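Alpha-galactosidase (Umbelopsis vinacea, PDB 3A5V) probably hydrolyses terminal alpha-galactosyl residues of galactosides, as a tetrameric, N-glycosylated alpha-galactosidase of glycoside hydrolase family 27. Local coordinates at residues A[251-259]-A[380-388]. Residues are numbered along the deposited sequence; the frame is centred on the assembly and turned at random. Where two conformers were deposited one is given.
Sequences QEEYRVHYT and VPAHGVRLL
Glu252 lies against Pro381, yet its carboxylate reaches the strand through two waters: one donates to Glu252 O and Glu252 OE1 while accepting from Val385 N (3.0 Å), and the other links Glu252 OE1 to Val385 O. The two waters thus join a helix side chain to both backbone polar groups of one strand residue. Glu252 OE1 also takes Arg255 NE at 3.1 Å, in a salt bridge one turn along the helix that helps to hold the carboxylate of the Glu252 side chain, which is bent at chi2 (-50°) and crosses the ring of Pro381 at about a right angle.

The single direct hydrogen bond between the helix and the strand's approach lies at the edge of a ring. His383 ND1 gives its proton to the anti lone pair of Glu253 OE2 at 2.7 Å, nearly straight at 164°, with carboxylate and imidazole only 7° from coplanar. Extended beyond CG, the glutamate runs alongside the histidine, its CG against His383 CB. Asp332 binds NE2, so both ring nitrogens are engaged, and the two acidic partners would be expected to polarise the imidazole. An alanine in place of Glu253 would probably leave His383 ND1 without its acceptor and the ring less firmly held in its rotation.

Farther along, Val385 wedges between Val256 and Thr259: its CG1 lies 3.7 Å from Val256 CG2, and its CG2 meets Thr259 OG1 tip to tip. That hydroxyl is turned back to Arg255 O (2.6 Å), which Thr259 N reaches from the opposite face.

Pro381 to Gly384 form a type II turn, and His383 and Gly384 face Asn329 in a G1 beta bulge. The whole illustrates how a helix of the (beta/alpha)8 barrel packs on the C-terminal antiparallel beta domain, the two-domain architecture of family 27 alpha-galactosidases.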
loop_
_atom_site.group_PDB
_atom_site.type_symbol
_atom_site.label_atom_id
_atom_site.label_comp_id
_atom_site.label_asym_id
_atom_site.label_seq_id
_atom_site.Cartn_x
_atom_site.Cartn_y
_atom_site.Cartn_z
ATOM N N GLN A 251 15.471 30.949 17.116
ATOM C CA GLN A 251 15.871 31.599 15.872
ATOM C C GLN A 251 16.609 30.668 14.889
ATOM O O GLN A 251 16.367 30.733 13.683
ATOM C CB GLN A 251 16.635 32.921 16.074
ATOM C CG GLN A 251 16.510 33.834 14.833
ATOM C CD GLN A 251 17.594 34.904 14.739
ATOM O OE1 GLN A 251 18.690 34.742 15.256
ATOM N NE2 GLN A 251 17.286 35.996 14.048
ATOM N N GLU A 252 17.510 29.830 15.396
ATOM C CA GLU A 252 18.241 28.911 14.509
ATOM C C GLU A 252 17.300 27.862 13.889
ATOM O O GLU A 252 17.461 27.475 12.720
ATOM C CB GLU A 252 19.427 28.245 15.233
ATOM C CG GLU A 252 20.588 29.233 15.585
ATOM C CD GLU A 252 21.054 30.090 14.399
ATOM O OE1 GLU A 252 21.174 29.562 13.280
ATOM O OE2 GLU A 252 21.286 31.314 14.582
ATOM N N GLU A 253 16.326 27.400 14.668
ATOM C CA GLU A 253 15.286 26.510 14.120
ATOM C C GLU A 253 14.471 27.180 13.003
ATOM O O GLU A 253 14.246 26.565 11.975
ATOM C CB GLU A 253 14.363 26.008 15.226
ATOM C CG GLU A 253 15.044 24.979 16.119
ATOM C CD GLU A 253 14.262 24.653 17.392
ATOM O OE1 GLU A 253 13.379 25.435 17.821
ATOM O OE2 GLU A 253 14.558 23.596 17.967
ATOM N N TYR A 254 14.025 28.429 13.210
ATOM C CA TYR A 254 13.353 29.194 12.144
ATOM C C TYR A 254 14.259 29.430 10.943
ATOM O O TYR A 254 13.789 29.419 9.792
ATOM C CB TYR A 254 12.828 30.551 12.641
ATOM C CG TYR A 254 11.584 30.430 13.497
ATOM C CD1 TYR A 254 10.556 29.533 13.151
ATOM C CD2 TYR A 254 11.434 31.207 14.658
ATOM C CE1 TYR A 254 9.406 29.407 13.948
ATOM C CE2 TYR A 254 10.283 31.093 15.467
ATOM C CZ TYR A 254 9.282 30.194 15.104
ATOM O OH TYR A 254 8.162 30.075 15.911
ATOM N N ARG A 255 15.548 29.667 11.200
ATOM C CA ARG A 255 16.470 29.854 10.088
ATOM C C ARG A 255 16.541 28.584 9.233
ATOM O O ARG A 255 16.575 28.649 8.001
ATOM C CB ARG A 255 17.868 30.262 10.582
ATOM C CG ARG A 255 18.796 30.693 9.440
ATOM C CD ARG A 255 20.249 30.790 9.907
ATOM N NE ARG A 255 20.409 31.621 11.104
ATOM C CZ ARG A 255 20.359 32.951 11.122
ATOM N NH1 ARG A 255 20.117 33.643 10.001
ATOM N NH2 ARG A 255 20.545 33.598 12.275
ATOM N N VAL A 256 16.559 27.424 9.892
ATOM C CA VAL A 256 16.585 26.152 9.175
ATOM C C VAL A 256 15.332 25.965 8.326
ATOM O O VAL A 256 15.399 25.645 7.141
ATOM C CB VAL A 256 16.764 24.960 10.163
ATOM C CG1 VAL A 256 16.701 23.586 9.408
ATOM C CG2 VAL A 256 18.059 25.099 10.839
ATOM N N HIS A 257 14.195 26.174 8.969
ATOM C CA HIS A 257 12.870 26.095 8.373
ATOM C C HIS A 257 12.802 26.988 7.124
ATOM O O HIS A 257 12.540 26.498 6.019
ATOM C CB HIS A 257 11.885 26.481 9.498
ATOM C CG HIS A 257 10.462 26.722 9.078
ATOM N ND1 HIS A 257 9.781 25.916 8.191
ATOM C CD2 HIS A 257 9.565 27.639 9.521
ATOM C CE1 HIS A 257 8.536 26.351 8.076
ATOM N NE2 HIS A 257 8.378 27.391 8.881
ATOM N N TYR A 258 13.136 28.269 7.282
ATOM C CA TYR A 258 13.084 29.201 6.148
ATOM C C TYR A 258 14.062 28.805 5.024
ATOM O O TYR A 258 13.716 28.838 3.837
ATOM C CB TYR A 258 13.362 30.636 6.636
ATOM C CG TYR A 258 13.047 31.697 5.604
ATOM C CD1 TYR A 258 13.985 32.030 4.623
ATOM C CD2 TYR A 258 11.811 32.347 5.595
ATOM C CE1 TYR A 258 13.716 32.978 3.650
ATOM C CE2 TYR A 258 11.525 33.327 4.619
ATOM C CZ TYR A 258 12.493 33.629 3.650
ATOM O OH TYR A 258 12.257 34.593 2.684
ATOM N N THR A 259 15.288 28.467 5.404
ATOM C CA THR A 259 16.339 28.091 4.436
ATOM C C THR A 259 15.918 26.926 3.535
ATOM O O THR A 259 16.088 26.981 2.309
ATOM C CB THR A 259 17.642 27.692 5.178
ATOM O OG1 THR A 259 18.130 28.813 5.947
ATOM C CG2 THR A 259 18.726 27.195 4.183
ATOM N N VAL A 380 28.150 24.658 12.564
ATOM C CA VAL A 380 26.711 24.682 12.317
ATOM C C VAL A 380 25.987 24.504 13.658
ATOM O O VAL A 380 26.240 23.538 14.376
ATOM C CB VAL A 380 26.286 23.577 11.306
ATOM C CG1 VAL A 380 24.834 23.787 10.869
ATOM C CG2 VAL A 380 27.252 23.552 10.086
ATOM N N PRO A 381 25.115 25.460 14.025
ATOM C CA PRO A 381 24.409 25.393 15.310
ATOM C C PRO A 381 23.501 24.161 15.425
ATOM O O PRO A 381 23.110 23.568 14.406
ATOM C CB PRO A 381 23.557 26.673 15.306
ATOM C CG PRO A 381 24.254 27.591 14.354
ATOM C CD PRO A 381 24.761 26.682 13.268
ATOM N N ALA A 382 23.174 23.784 16.660
ATOM C CA ALA A 382 22.122 22.782 16.928
ATOM C C ALA A 382 20.824 23.163 16.204
ATOM O O ALA A 382 20.423 24.340 16.230
ATOM C CB ALA A 382 21.864 22.701 18.432
ATOM N N HIS A 383 20.198 22.178 15.542
ATOM C CA HIS A 383 18.989 22.376 14.727
ATOM C C HIS A 383 19.185 23.491 13.701
ATOM O O HIS A 383 18.237 24.222 13.378
ATOM C CB HIS A 383 17.776 22.698 15.620
ATOM C CG HIS A 383 17.475 21.640 16.641
ATOM N ND1 HIS A 383 16.474 21.778 17.584
ATOM C CD2 HIS A 383 18.030 20.420 16.856
ATOM C CE1 HIS A 383 16.426 20.690 18.334
ATOM N NE2 HIS A 383 17.363 19.851 17.917
ATOM N N GLY A 384 20.418 23.609 13.207
ATOM C CA GLY A 384 20.871 24.792 12.483
ATOM C C GLY A 384 21.330 24.506 11.072
ATOM O O GLY A 384 21.487 23.331 10.677
ATOM N N VAL A 385 21.512 25.588 10.310
ATOM C CA VAL A 385 22.018 25.538 8.932
ATOM C C VAL A 385 23.152 26.529 8.722
ATOM O O VAL A 385 23.248 27.529 9.435
ATOM C CB VAL A 385 20.904 25.843 7.855
ATOM C CG1 VAL A 385 19.907 24.650 7.719
ATOM C CG2 VAL A 385 20.183 27.198 8.144
ATOM N N ARG A 386 24.013 26.231 7.751
ATOM C CA ARG A 386 24.800 27.269 7.085
ATOM C C ARG A 386 24.381 27.229 5.617
ATOM O O ARG A 386 24.354 26.155 5.008
ATOM C CB ARG A 386 26.320 27.057 7.234
ATOM C CG ARG A 386 26.836 27.141 8.693
ATOM C CD ARG A 386 26.687 28.552 9.302
ATOM N NE ARG A 386 27.567 29.541 8.666
ATOM C CZ ARG A 386 28.861 29.704 8.959
ATOM N NH1 ARG A 386 29.449 28.939 9.884
ATOM N NH2 ARG A 386 29.568 30.635 8.322
ATOM N N LEU A 387 24.042 28.397 5.083
ATOM C CA LEU A 387 23.528 28.544 3.728
ATOM C C LEU A 387 24.592 29.252 2.900
ATOM O O LEU A 387 24.925 30.424 3.174
ATOM C CB LEU A 387 22.225 29.370 3.731
ATOM C CG LEU A 387 21.688 29.790 2.353
ATOM C CD1 LEU A 387 21.402 28.576 1.469
ATOM C CD2 LEU A 387 20.446 30.674 2.468
ATOM N N LEU A 388 25.112 28.551 1.893
ATOM C CA LEU A 388 26.277 29.012 1.149
ATOM C C LEU A 388 25.959 29.166 -0.315
ATOM O O LEU A 388 25.164 28.383 -0.880
ATOM C CB LEU A 388 27.449 28.011 1.279
ATOM C CG LEU A 388 27.793 27.532 2.698
ATOM C CD1 LEU A 388 28.843 26.408 2.640
ATOM C CD2 LEU A 388 28.260 28.705 3.585
HETATM O O HOH W 1 20.019 27.821 11.645
HETATM O O HOH W 2 23.298 29.445 11.494
#